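Local coordinates for protein Dok-7 (Mus musculus, PDB 3ML4) that serves as a membrane-associated adaptor that probably activates the receptor kinase MuSK in muscle, binding phosphoinositides through its PH domain and acting as a dimer in neuromuscular synapse formation, at residues A9-V15 with R26-K32; D65-E70 with L82-S88; Y110-E114 with S208-F214; V152-W156 with W182-F186. All coordinates share one frame; numbering follows the deposited sequence.

Contact 1: A9-V15 with R26-K32; sequences ALVEGQV and RWLVLRK
The first beta hairpin of the PH domain pairs strand 11-15 antiparallel with strand 26-31, and W27 lays its indole across G13 on the face that also carries E12, Q14 and V29. G13 CA sits 3.6 Å from the centroid of the W27 six-membered ring and 11° off its normal, a CH-pi contact. The indole of W27 reaches over the neighbouring strand because its CG stands anti to the backbone N (chi1 -176°). E12 and Q14 meet the rim of the same ring. W27 NE1 donates 2.9 Å to the anti lone pair of E12 OE1, which lies in the indole plane although the carboxylate is turned 69° to it; Q14 OE1 meets the benzo edge, 3.1 Å from W27 CE3. On the other face, V11 CG2 lies beside L30 CB and V15 CG2 touches L28 CB. Paired backbone bonds join G13 with L28 and V15 with R26. L10 and V11 both face L30, a classic beta bulge: L30 O accepts from L10 N at 2.8 Å and weakly from V11 N at 3.4 Å, while L30 N returns a bond to V11 O. Outside the hairpin, E12 OE2 makes a salt bridge with R51 of helix 48-52, against which W27 also packs; strand 40-45 pairs with the far edge of strand 24-31, and V15 and L30 rest on W104 of helix 98-112.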
loop_
_atom_site.group_PDB
_atom_site.type_symbol
_atom_site.label_atom_id
_atom_site.label_comp_id
_atom_site.label_asym_id
_atom_site.label_seq_id
_atom_site.Cartn_x
_atom_site.Cartn_y
_atom_site.Cartn_z
ATOM N N ALA B 9 11.581 -11.010 -7.251
ATOM C CA ALA B 9 11.980 -10.735 -5.883
ATOM C C ALA B 9 12.483 -9.304 -5.811
ATOM O O ALA B 9 13.049 -8.805 -6.783
ATOM C CB ALA B 9 13.072 -11.696 -5.465
ATOM N N LEU B 10 12.267 -8.630 -4.683
ATOM C CA LEU B 10 12.946 -7.345 -4.477
ATOM C C LEU B 10 14.397 -7.590 -4.057
ATOM O O LEU B 10 15.292 -6.866 -4.481
ATOM C CB LEU B 10 12.188 -6.396 -3.531
ATOM C CG LEU B 10 11.972 -6.632 -2.038
ATOM C CD1 LEU B 10 13.183 -6.230 -1.230
ATOM C CD2 LEU B 10 10.782 -5.816 -1.579
ATOM N N VAL B 11 14.607 -8.621 -3.239
ATOM C CA VAL B 11 15.946 -9.166 -2.970
ATOM C C VAL B 11 15.898 -10.667 -2.770
ATOM O O VAL B 11 14.911 -11.210 -2.270
ATOM C CB VAL B 11 16.651 -8.563 -1.714
ATOM C CG1 VAL B 11 17.332 -7.246 -2.042
ATOM C CG2 VAL B 11 15.696 -8.461 -0.512
ATOM N N GLU B 12 16.986 -11.319 -3.155
ATOM C CA GLU B 12 17.182 -12.734 -2.883
ATOM C C GLU B 12 18.662 -13.020 -2.706
ATOM O O GLU B 12 19.506 -12.334 -3.281
ATOM C CB GLU B 12 16.585 -13.606 -3.995
ATOM C CG GLU B 12 17.007 -13.221 -5.411
ATOM C CD GLU B 12 16.583 -14.241 -6.442
ATOM O OE1 GLU B 12 16.564 -15.449 -6.121
ATOM O OE2 GLU B 12 16.276 -13.837 -7.579
ATOM N N GLY B 13 18.968 -14.028 -1.899
ATOM C CA GLY B 13 20.348 -14.401 -1.624
ATOM C C GLY B 13 20.459 -15.400 -0.499
ATOM O O GLY B 13 19.447 -15.886 0.017
ATOM N N GLN B 14 21.692 -15.714 -0.115
ATOM C CA GLN B 14 21.918 -16.670 0.963
ATOM C C GLN B 14 21.871 -15.952 2.306
ATOM O O GLN B 14 22.560 -14.953 2.519
ATOM C CB GLN B 14 23.230 -17.441 0.761
ATOM C CG GLN B 14 23.237 -18.853 1.376
ATOM C CD GLN B 14 22.287 -19.834 0.678
ATOM O OE1 GLN B 14 21.756 -19.553 -0.400
ATOM N NE2 GLN B 14 22.077 -20.993 1.298
ATOM N N VAL B 15 21.021 -16.459 3.193
ATOM C CA VAL B 15 20.723 -15.814 4.466
ATOM C C VAL B 15 20.544 -16.897 5.516
ATOM O O VAL B 15 20.057 -17.988 5.212
ATOM C CB VAL B 15 19.405 -14.983 4.390
ATOM C CG1 VAL B 15 19.176 -14.193 5.673
ATOM C CG2 VAL B 15 19.408 -14.038 3.196
ATOM N N ARG B 26 19.723 -20.956 4.196
ATOM C CA ARG B 26 18.752 -21.245 3.151
ATOM C C ARG B 26 18.681 -20.061 2.200
ATOM O O ARG B 26 18.992 -18.935 2.591
ATOM C CB ARG B 26 17.371 -21.551 3.754
ATOM C CG ARG B 26 17.192 -23.021 4.144
ATOM C CD ARG B 26 15.907 -23.294 4.903
ATOM N NE ARG B 26 15.997 -24.534 5.677
ATOM C CZ ARG B 26 14.959 -25.297 6.013
ATOM N NH1 ARG B 26 13.728 -24.973 5.629
ATOM N NH2 ARG B 26 15.156 -26.400 6.724
ATOM N N TRP B 27 18.301 -20.321 0.948
ATOM C CA TRP B 27 18.134 -19.256 -0.035
ATOM C C TRP B 27 16.788 -18.576 0.203
ATOM O O TRP B 27 15.737 -19.228 0.169
ATOM C CB TRP B 27 18.242 -19.799 -1.461
ATOM C CG TRP B 27 18.172 -18.744 -2.532
ATOM C CD1 TRP B 27 17.046 -18.284 -3.153
ATOM C CD2 TRP B 27 19.272 -18.024 -3.117
ATOM N NE1 TRP B 27 17.371 -17.323 -4.084
ATOM C CE2 TRP B 27 18.731 -17.146 -4.085
ATOM C CE3 TRP B 27 20.658 -18.037 -2.918
ATOM C CZ2 TRP B 27 19.527 -16.285 -4.850
ATOM C CZ3 TRP B 27 21.452 -17.180 -3.679
ATOM C CH2 TRP B 27 20.882 -16.318 -4.634
ATOM N N LEU B 28 16.834 -17.270 0.466
ATOM C CA LEU B 28 15.644 -16.511 0.853
ATOM C C LEU B 28 15.213 -15.545 -0.229
ATOM O O LEU B 28 16.026 -14.794 -0.769
ATOM C CB LEU B 28 15.885 -15.750 2.165
ATOM C CG LEU B 28 14.728 -14.952 2.781
ATOM C CD1 LEU B 28 13.646 -15.865 3.348
ATOM C CD2 LEU B 28 15.245 -14.025 3.861
ATOM N N VAL B 29 13.921 -15.579 -0.535
ATOM C CA VAL B 29 13.310 -14.651 -1.483
ATOM C C VAL B 29 12.346 -13.719 -0.743
ATOM O O VAL B 29 11.406 -14.177 -0.080
ATOM C CB VAL B 29 12.572 -15.409 -2.627
ATOM C CG1 VAL B 29 11.614 -14.491 -3.387
ATOM C CG2 VAL B 29 13.570 -16.044 -3.580
ATOM N N LEU B 30 12.592 -12.416 -0.852
ATOM C CA LEU B 30 11.671 -11.416 -0.321
ATOM C C LEU B 30 11.012 -10.646 -1.441
ATOM O O LEU B 30 11.685 -10.151 -2.348
ATOM C CB LEU B 30 12.380 -10.447 0.630
ATOM C CG LEU B 30 12.704 -10.979 2.028
ATOM C CD1 LEU B 30 13.460 -9.933 2.827
ATOM C CD2 LEU B 30 11.441 -11.437 2.781
ATOM N N ARG B 31 9.687 -10.565 -1.375
ATOM C CA ARG B 31 8.912 -9.763 -2.321
ATOM C C ARG B 31 7.628 -9.227 -1.696
ATOM O O ARG B 31 7.083 -9.822 -0.764
ATOM C CB ARG B 31 8.615 -10.548 -3.611
ATOM C CG ARG B 31 7.523 -11.622 -3.539
ATOM C CD ARG B 31 7.292 -12.147 -4.950
ATOM N NE ARG B 31 6.157 -13.052 -5.127
ATOM C CZ ARG B 31 4.904 -12.657 -5.346
ATOM N NH1 ARG B 31 4.600 -11.367 -5.363
ATOM N NH2 ARG B 31 3.946 -13.556 -5.529
ATOM N N LYS B 32 7.168 -8.090 -2.212
ATOM C CA LYS B 32 5.876 -7.525 -1.837
ATOM C C LYS B 32 4.763 -8.381 -2.443
ATOM O O LYS B 32 4.790 -8.653 -3.645
ATOM C CB LYS B 32 5.767 -6.081 -2.334
ATOM C CG LYS B 32 6.673 -5.097 -1.601
ATOM C CD LYS B 32 6.895 -3.815 -2.398
ATOM C CE LYS B 32 5.849 -2.739 -2.099
ATOM N NZ LYS B 32 4.554 -2.976 -2.786
#

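Contact 2: D65-E70 with L82-S88; sequences DICGLE and LAIICLS
D65 meets L87 and S88 where one beta hairpin of the PH domain opens, between strand 66-70 and strand 82-86; the inward-facing backbone groups of the paired residues bond across the hairpin, while L82 and I84 also pair with L93 and V91 of strand 90-94. D65 OD2 takes two donors from one residue: S88 OG on its syn lone pair at 2.7 Å, and S88 N on the anti side at 3.0 Å, 30° out of the carboxylate plane. The backbone of D65 adds a third link, its O accepting from L87 N at 2.9 Å, so the aspartate is held at both its backbone and its carboxylate. Its CG lies between the backbone N and the carbonyl carbon (chi1 52°), which turns the carboxylate toward S88. Farther along, C67 and G68 both face I85 in a classic beta bulge. I85 O receives a nearly straight bond from C67 N (2.6 Å, 176° at the hydrogen) and a weak one from G68 N, while I85 N is satisfied by G68 O at 2.9 Å. E70 and A83 then exchange a reciprocal backbone pair. L69 O turns away from this strand and receives weak bonds from R109 and R117. Apolar side chains pack on both faces: L69 meets L82 and I84 beneath helix 98-112, whereas C67 and I85 reach V152 of the PTB domain, making their face part of the interdomain boundary. At the bulge, C67 SG rests 3.5 Å from L87 CD2.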
loop_
_atom_site.group_PDB
_atom_site.type_symbol
_atom_site.label_atom_id
_atom_site.label_comp_id
_atom_site.label_asym_id
_atom_site.label_seq_id
_atom_site.Cartn_x
_atom_site.Cartn_y
_atom_site.Cartn_z
ATOM N N ASP B 65 2.551 -6.694 9.490
ATOM C CA ASP B 65 2.526 -5.680 10.541
ATOM C C ASP B 65 3.913 -5.088 10.800
ATOM O O ASP B 65 4.292 -4.848 11.948
ATOM C CB ASP B 65 1.925 -6.262 11.829
ATOM C CG ASP B 65 2.597 -7.565 12.270
ATOM O OD1 ASP B 65 3.124 -8.313 11.408
ATOM O OD2 ASP B 65 2.589 -7.848 13.491
ATOM N N ILE B 66 4.650 -4.845 9.721
ATOM C CA ILE B 66 6.001 -4.291 9.773
ATOM C C ILE B 66 6.012 -2.846 10.290
ATOM O O ILE B 66 5.254 -2.002 9.802
ATOM C CB ILE B 66 6.681 -4.366 8.381
ATOM C CG1 ILE B 66 6.700 -5.817 7.875
ATOM C CG2 ILE B 66 8.091 -3.774 8.427
ATOM C CD1 ILE B 66 7.151 -5.986 6.439
ATOM N N CYS B 67 6.884 -2.586 11.271
ATOM C CA CYS B 67 7.046 -1.277 11.924
ATOM C C CYS B 67 8.330 -0.545 11.545
ATOM O O CYS B 67 8.432 0.672 11.737
ATOM C CB CYS B 67 7.082 -1.447 13.435
ATOM S SG CYS B 67 5.658 -2.215 14.116
ATOM N N GLY B 68 9.318 -1.292 11.058
ATOM C CA GLY B 68 10.607 -0.715 10.717
ATOM C C GLY B 68 11.705 -1.726 10.486
ATOM O O GLY B 68 11.538 -2.918 10.740
ATOM N N LEU B 69 12.831 -1.227 9.986
ATOM C CA LEU B 69 14.028 -2.027 9.778
ATOM C C LEU B 69 15.204 -1.464 10.557
ATOM O O LEU B 69 15.301 -0.256 10.765
ATOM C CB LEU B 69 14.371 -2.092 8.294
ATOM C CG LEU B 69 13.711 -3.240 7.533
ATOM C CD1 LEU B 69 12.364 -2.822 6.969
ATOM C CD2 LEU B 69 14.626 -3.686 6.421
ATOM N N GLU B 70 16.105 -2.349 10.968
ATOM C CA GLU B 70 17.262 -1.979 11.780
ATOM C C GLU B 70 18.357 -3.038 11.587
ATOM O O GLU B 70 18.192 -4.179 12.023
ATOM C CB GLU B 70 16.829 -1.837 13.252
ATOM C CG GLU B 70 17.920 -1.941 14.305
ATOM C CD GLU B 70 18.486 -0.613 14.728
ATOM O OE1 GLU B 70 17.751 0.170 15.358
ATOM O OE2 GLU B 70 19.676 -0.360 14.453
ATOM N N LEU B 82 19.909 -8.375 10.109
ATOM C CA LEU B 82 18.880 -7.372 9.873
ATOM C C LEU B 82 17.619 -7.755 10.622
ATOM O O LEU B 82 17.220 -8.917 10.642
ATOM C CB LEU B 82 18.593 -7.218 8.376
ATOM C CG LEU B 82 17.522 -6.209 7.940
ATOM C CD1 LEU B 82 17.916 -4.770 8.292
ATOM C CD2 LEU B 82 17.234 -6.348 6.444
ATOM N N ALA B 83 17.011 -6.769 11.262
ATOM C CA ALA B 83 15.766 -6.981 11.961
ATOM C C ALA B 83 14.626 -6.398 11.144
ATOM O O ALA B 83 14.656 -5.223 10.770
ATOM C CB ALA B 83 15.821 -6.340 13.334
ATOM N N ILE B 84 13.644 -7.242 10.839
ATOM C CA ILE B 84 12.345 -6.786 10.366
ATOM C C ILE B 84 11.465 -6.716 11.602
ATOM O O ILE B 84 11.077 -7.741 12.168
ATOM C CB ILE B 84 11.752 -7.720 9.276
ATOM C CG1 ILE B 84 12.530 -7.550 7.971
ATOM C CG2 ILE B 84 10.273 -7.417 9.024
ATOM C CD1 ILE B 84 12.454 -8.744 7.043
ATOM N N ILE B 85 11.193 -5.492 12.037
ATOM C CA ILE B 85 10.426 -5.249 13.252
ATOM C C ILE B 85 8.938 -5.206 12.937
ATOM O O ILE B 85 8.503 -4.487 12.038
ATOM C CB ILE B 85 10.856 -3.942 13.948
ATOM C CG1 ILE B 85 12.371 -3.932 14.167
ATOM C CG2 ILE B 85 10.108 -3.769 15.286
ATOM C CD1 ILE B 85 12.963 -2.558 14.282
ATOM N N CYS B 86 8.169 -5.994 13.679
ATOM C CA CYS B 86 6.733 -6.062 13.498
ATOM C C CYS B 86 6.032 -5.810 14.821
ATOM O O CYS B 86 6.637 -5.954 15.887
ATOM C CB CYS B 86 6.338 -7.430 12.945
ATOM S SG CYS B 86 7.193 -7.868 11.421
ATOM N N LEU B 87 4.754 -5.435 14.754
ATOM C CA LEU B 87 3.954 -5.244 15.966
ATOM C C LEU B 87 3.963 -6.496 16.839
ATOM O O LEU B 87 4.097 -6.401 18.060
ATOM C CB LEU B 87 2.522 -4.818 15.628
ATOM C CG LEU B 87 2.383 -3.425 15.004
ATOM C CD1 LEU B 87 0.997 -3.231 14.392
ATOM C CD2 LEU B 87 2.702 -2.327 16.022
ATOM N N SER B 88 3.855 -7.659 16.198
ATOM C CA SER B 88 3.885 -8.947 16.892
ATOM C C SER B 88 5.303 -9.387 17.244
ATOM O O SER B 88 5.657 -9.474 18.422
ATOM C CB SER B 88 3.179 -10.030 16.065
ATOM O OG SER B 88 3.583 -10.002 14.703
#

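Contact 3: Y110-E114 with S208-F214; sequences YALGE and SPTKGPF
A buried glutamate, E114, reaches across to S208 in a polar side-chain contact that joins the end of the PH domain's C-terminal helix 98-112, where the chain passes into the PTB domain, to the turn at the PTB domain's C-terminal end. S208 OG donates to E114 OE2 at 2.5 Å. The same hydroxyl accepts from K211 N at 2.8 Å and weakly from T210 N, an ST motif; it thus donates a hydrogen bond to the carboxylate while its oxygen accepts from the turn. K211 and G212 both face S208, a classic beta bulge in the small hairpin of strands 207-208 and 212-213. E114 CG is anti to the carbonyl carbon (chi1 -66°) and the chain bends again at chi2, which brings the carboxylate round to the serine. Its other oxygen, OE1, is hydrogen-bonded to H116 NE2 and accepts from a water 2.6 Å away, and that water is weakly linked to T210 N. K211 folds back over this site: K211 NZ lies 3.3 Å from Y110 CE1, approaching the ring obliquely, and 4.1 Å from E114 OE2, beyond salt-bridge range. The helix gives way at G113, whose phi is positive (119°). P35 of the second subunit packs on E114 and F214. Putting a leucine at E114 would probably leave the S208 hydroxyl and H116 without their acceptor and remove the side-chain tie between the helix end and the turn. With a hydroxyl, a histidine, water and a nearby lysine around it, the carboxylate is likely to remain ionised despite its burial.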
loop_
_atom_site.group_PDB
_atom_site.type_symbol
_atom_site.label_atom_id
_atom_site.label_comp_id
_atom_site.label_asym_id
_atom_site.label_seq_id
_atom_site.Cartn_x
_atom_site.Cartn_y
_atom_site.Cartn_z
ATOM N N TYR B 110 13.349 1.311 0.726
ATOM C CA TYR B 110 12.770 2.044 -0.390
ATOM C C TYR B 110 11.482 1.388 -0.872
ATOM O O TYR B 110 10.483 2.067 -1.108
ATOM C CB TYR B 110 13.774 2.136 -1.534
ATOM C CG TYR B 110 13.230 2.819 -2.766
ATOM C CD1 TYR B 110 13.295 4.205 -2.899
ATOM C CD2 TYR B 110 12.637 2.082 -3.794
ATOM C CE1 TYR B 110 12.789 4.837 -4.028
ATOM C CE2 TYR B 110 12.129 2.705 -4.918
ATOM C CZ TYR B 110 12.212 4.081 -5.031
ATOM O OH TYR B 110 11.714 4.707 -6.152
ATOM N N ALA B 111 11.514 0.064 -0.998
ATOM C CA ALA B 111 10.375 -0.705 -1.491
ATOM C C ALA B 111 9.122 -0.580 -0.629
ATOM O O ALA B 111 8.009 -0.584 -1.154
ATOM C CB ALA B 111 10.758 -2.155 -1.651
ATOM N N LEU B 112 9.301 -0.467 0.687
ATOM C CA LEU B 112 8.155 -0.408 1.608
ATOM C C LEU B 112 7.478 0.968 1.685
ATOM O O LEU B 112 6.393 1.098 2.259
ATOM C CB LEU B 112 8.527 -0.926 3.000
ATOM C CG LEU B 112 8.835 -2.427 3.107
ATOM C CD1 LEU B 112 9.313 -2.785 4.515
ATOM C CD2 LEU B 112 7.637 -3.301 2.692
ATOM N N GLY B 113 8.113 1.984 1.101
ATOM C CA GLY B 113 7.529 3.323 1.021
ATOM C C GLY B 113 8.371 4.354 1.742
ATOM O O GLY B 113 9.441 4.742 1.262
ATOM N N GLU B 114 7.887 4.805 2.894
ATOM C CA GLU B 114 8.662 5.713 3.734
ATOM C C GLU B 114 8.952 5.057 5.079
ATOM O O GLU B 114 8.099 5.033 5.976
ATOM C CB GLU B 114 7.953 7.063 3.898
ATOM C CG GLU B 114 7.828 7.872 2.601
ATOM C CD GLU B 114 9.168 8.362 2.049
ATOM O OE1 GLU B 114 10.126 8.571 2.831
ATOM O OE2 GLU B 114 9.261 8.542 0.817
ATOM N N SER B 208 6.434 12.868 0.122
ATOM C CA SER B 208 7.622 12.103 0.450
ATOM C C SER B 208 8.787 13.049 0.248
ATOM O O SER B 208 8.880 13.670 -0.804
ATOM C CB SER B 208 7.755 10.899 -0.482
ATOM O OG SER B 208 9.112 10.516 -0.650
ATOM N N PRO B 209 9.682 13.172 1.248
ATOM C CA PRO B 209 10.768 14.143 1.120
ATOM C C PRO B 209 11.570 13.899 -0.143
ATOM O O PRO B 209 12.080 14.834 -0.756
ATOM C CB PRO B 209 11.629 13.870 2.361
ATOM C CG PRO B 209 10.672 13.304 3.355
ATOM C CD PRO B 209 9.754 12.444 2.530
ATOM N N THR B 210 11.648 12.636 -0.531
ATOM C CA THR B 210 12.466 12.217 -1.649
ATOM C C THR B 210 11.657 12.115 -2.951
ATOM O O THR B 210 12.117 12.557 -3.998
ATOM C CB THR B 210 13.243 10.908 -1.289
ATOM O OG1 THR B 210 14.444 10.819 -2.062
ATOM C CG2 THR B 210 12.403 9.663 -1.481
ATOM N N LYS B 211 10.440 11.582 -2.876
ATOM C CA LYS B 211 9.639 11.308 -4.080
ATOM C C LYS B 211 8.601 12.380 -4.437
ATOM O O LYS B 211 7.978 12.313 -5.495
ATOM C CB LYS B 211 8.954 9.938 -3.972
ATOM C CG LYS B 211 9.912 8.765 -3.993
ATOM C CD LYS B 211 9.184 7.449 -4.163
ATOM C CE LYS B 211 8.985 6.746 -2.844
ATOM N NZ LYS B 211 10.235 6.100 -2.355
ATOM N N GLY B 212 8.424 13.371 -3.571
ATOM C CA GLY B 212 7.326 14.316 -3.721
ATOM C C GLY B 212 6.016 13.620 -3.393
ATOM O O GLY B 212 6.023 12.571 -2.734
ATOM N N PRO B 213 4.884 14.186 -3.860
ATOM C CA PRO B 213 3.535 13.665 -3.572
ATOM C C PRO B 213 3.403 12.161 -3.816
ATOM O O PRO B 213 3.948 11.647 -4.799
ATOM C CB PRO B 213 2.645 14.436 -4.556
ATOM C CG PRO B 213 3.365 15.721 -4.780
ATOM C CD PRO B 213 4.837 15.391 -4.711
ATOM N N PHE B 214 2.693 11.472 -2.923
ATOM C CA PHE B 214 2.456 10.034 -3.064
ATOM C C PHE B 214 1.618 9.756 -4.313
ATOM O O PHE B 214 1.604 8.638 -4.826
ATOM C CB PHE B 214 1.755 9.440 -1.828
ATOM C CG PHE B 214 2.401 9.788 -0.503
ATOM C CD1 PHE B 214 3.786 9.832 -0.360
ATOM C CD2 PHE B 214 1.610 10.033 0.617
ATOM C CE1 PHE B 214 4.372 10.152 0.870
ATOM C CE2 PHE B 214 2.184 10.344 1.850
ATOM C CZ PHE B 214 3.567 10.405 1.977
HETATM O O HOH W 1 11.912 10.052 1.690
#

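Contact 4: V152-W156 with W182-F186; sequences VMGQW and WAGVF
One face of the W182 indole is covered by the opposing strand, with G154 CA, Q155 N and W156 CZ2 all above it toward the rim. W156 stands obliquely to it, the planes 52° apart, and presents its own edge to two partners. W182 O lies near the W156 plane and accepts from W156 NE1 at 3.0 Å; W156 CZ2 points at the face of F186, 3.9 Å above that ring, in an edge-to-face pair with centroids 5.4 Å apart. W182 O is also in plane at the F186 edge. With CG anti to the carbonyl carbon (chi1 -55°), the W156 ring reaches between W182 and F186. F173 adds a second edge-to-face partner for W156. Strands 151-157 and 184-189 are not neighbours in the strongly bent PTB sheet, so this aromatic cluster bridges its interior. An alanine at W156 is likely to open a gap between W182 and F186 and leave W182 O without its indole donor. The N-H bond gives the indole nitrogen an acceptor within an aromatic cluster and, with the packing of F186 and F173, helps set how the W156 ring is turned.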
loop_
_atom_site.group_PDB
_atom_site.type_symbol
_atom_site.label_atom_id
_atom_site.label_comp_id
_atom_site.label_asym_id
_atom_site.label_seq_id
_atom_site.Cartn_x
_atom_site.Cartn_y
_atom_site.Cartn_z
ATOM N N VAL B 152 8.388 -3.747 20.202
ATOM C CA VAL B 152 7.665 -2.480 20.122
ATOM C C VAL B 152 7.156 -2.076 21.502
ATOM O O VAL B 152 6.399 -2.817 22.129
ATOM C CB VAL B 152 6.493 -2.569 19.101
ATOM C CG1 VAL B 152 5.555 -1.357 19.200
ATOM C CG2 VAL B 152 7.038 -2.711 17.689
HETATM N N MSE B 153 7.578 -0.900 21.957
HETATM C CA MSE B 153 7.228 -0.384 23.281
HETATM C C MSE B 153 6.290 0.826 23.247
HETATM O O MSE B 153 5.829 1.286 24.292
HETATM C CB MSE B 153 8.493 -0.018 24.057
HETATM C CG MSE B 153 9.437 0.885 23.290
HETATM SE SE MSE B 153 10.485 2.050 24.448
HETATM C CE MSE B 153 11.771 2.650 23.128
ATOM N N GLY B 154 6.030 1.343 22.052
ATOM C CA GLY B 154 5.148 2.494 21.874
ATOM C C GLY B 154 4.771 2.627 20.417
ATOM O O GLY B 154 5.629 2.493 19.544
ATOM N N GLN B 155 3.487 2.875 20.154
ATOM C CA GLN B 155 2.973 2.973 18.785
ATOM C C GLN B 155 1.877 4.029 18.622
ATOM O O GLN B 155 0.974 4.135 19.451
ATOM C CB GLN B 155 2.470 1.613 18.290
ATOM C CG GLN B 155 1.328 1.019 19.115
ATOM C CD GLN B 155 0.820 -0.298 18.554
ATOM O OE1 GLN B 155 0.892 -1.334 19.213
ATOM N NE2 GLN B 155 0.307 -0.264 17.328
ATOM N N TRP B 156 1.965 4.799 17.542
ATOM C CA TRP B 156 0.995 5.845 17.232
ATOM C C TRP B 156 0.738 5.868 15.732
ATOM O O TRP B 156 1.656 5.637 14.946
ATOM C CB TRP B 156 1.528 7.226 17.652
ATOM C CG TRP B 156 1.965 7.357 19.095
ATOM C CD1 TRP B 156 1.236 7.876 20.124
ATOM C CD2 TRP B 156 3.229 6.970 19.658
ATOM N NE1 TRP B 156 1.962 7.838 21.294
ATOM C CE2 TRP B 156 3.187 7.284 21.037
ATOM C CE3 TRP B 156 4.389 6.386 19.133
ATOM C CZ2 TRP B 156 4.261 7.028 21.900
ATOM C CZ3 TRP B 156 5.456 6.134 19.988
ATOM C CH2 TRP B 156 5.383 6.456 21.361
ATOM N N TRP B 182 -1.805 5.777 25.002
ATOM C CA TRP B 182 -0.607 6.346 24.409
ATOM C C TRP B 182 -0.730 7.857 24.198
ATOM O O TRP B 182 0.173 8.488 23.644
ATOM C CB TRP B 182 -0.227 5.619 23.116
ATOM C CG TRP B 182 0.505 4.331 23.364
ATOM C CD1 TRP B 182 0.317 3.139 22.720
ATOM C CD2 TRP B 182 1.535 4.101 24.337
ATOM N NE1 TRP B 182 1.168 2.186 23.224
ATOM C CE2 TRP B 182 1.922 2.747 24.221
ATOM C CE3 TRP B 182 2.166 4.906 25.295
ATOM C CZ2 TRP B 182 2.910 2.178 25.028
ATOM C CZ3 TRP B 182 3.150 4.343 26.093
ATOM C CH2 TRP B 182 3.516 2.990 25.952
ATOM N N ALA B 183 -1.840 8.432 24.659
ATOM C CA ALA B 183 -2.043 9.875 24.604
ATOM C C ALA B 183 -1.033 10.593 25.496
ATOM O O ALA B 183 -0.530 10.017 26.467
ATOM C CB ALA B 183 -3.458 10.230 25.011
ATOM N N GLY B 184 -0.723 11.840 25.151
ATOM C CA GLY B 184 0.145 12.672 25.977
ATOM C C GLY B 184 1.400 13.143 25.272
ATOM O O GLY B 184 1.550 12.970 24.064
ATOM N N VAL B 185 2.311 13.720 26.053
ATOM C CA VAL B 185 3.503 14.380 25.536
ATOM C C VAL B 185 4.757 13.547 25.830
ATOM O O VAL B 185 4.959 13.094 26.956
ATOM C CB VAL B 185 3.633 15.808 26.127
ATOM C CG1 VAL B 185 4.727 16.593 25.421
ATOM C CG2 VAL B 185 2.300 16.553 26.028
ATOM N N PHE B 186 5.589 13.351 24.810
ATOM C CA PHE B 186 6.769 12.485 24.909
ATOM C C PHE B 186 8.032 13.184 24.421
ATOM O O PHE B 186 7.986 13.967 23.464
ATOM C CB PHE B 186 6.550 11.184 24.129
ATOM C CG PHE B 186 5.346 10.405 24.581
ATOM C CD1 PHE B 186 4.139 10.516 23.904
ATOM C CD2 PHE B 186 5.416 9.569 25.692
ATOM C CE1 PHE B 186 3.021 9.803 24.324
ATOM C CE2 PHE B 186 4.307 8.845 26.111
ATOM C CZ PHE B 186 3.106 8.968 25.429
#

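How the contacts relate
From the N terminus, contact 1 closes the first hairpin of the PH domain and contact 2 a later hairpin of the same sheet, their centres 16 Å apart. Contact 3 then closes the longest loop, tying the end of the PH helix to the C-terminal turn of the PTB domain; contact 4, within the PTB domain, falls wholly inside that loop without touching contact 3, and no two contacts cross. Helix 98-112 links the first three: A111 meets L10 and K32 of contact 1, and L112 meets I66 and L69 of contact 2. Contacts 2 and 4 join the domains directly, V152 and Q155 packing on residues 85-87 and C67. Contacts 1 and 3 both touch the second subunit.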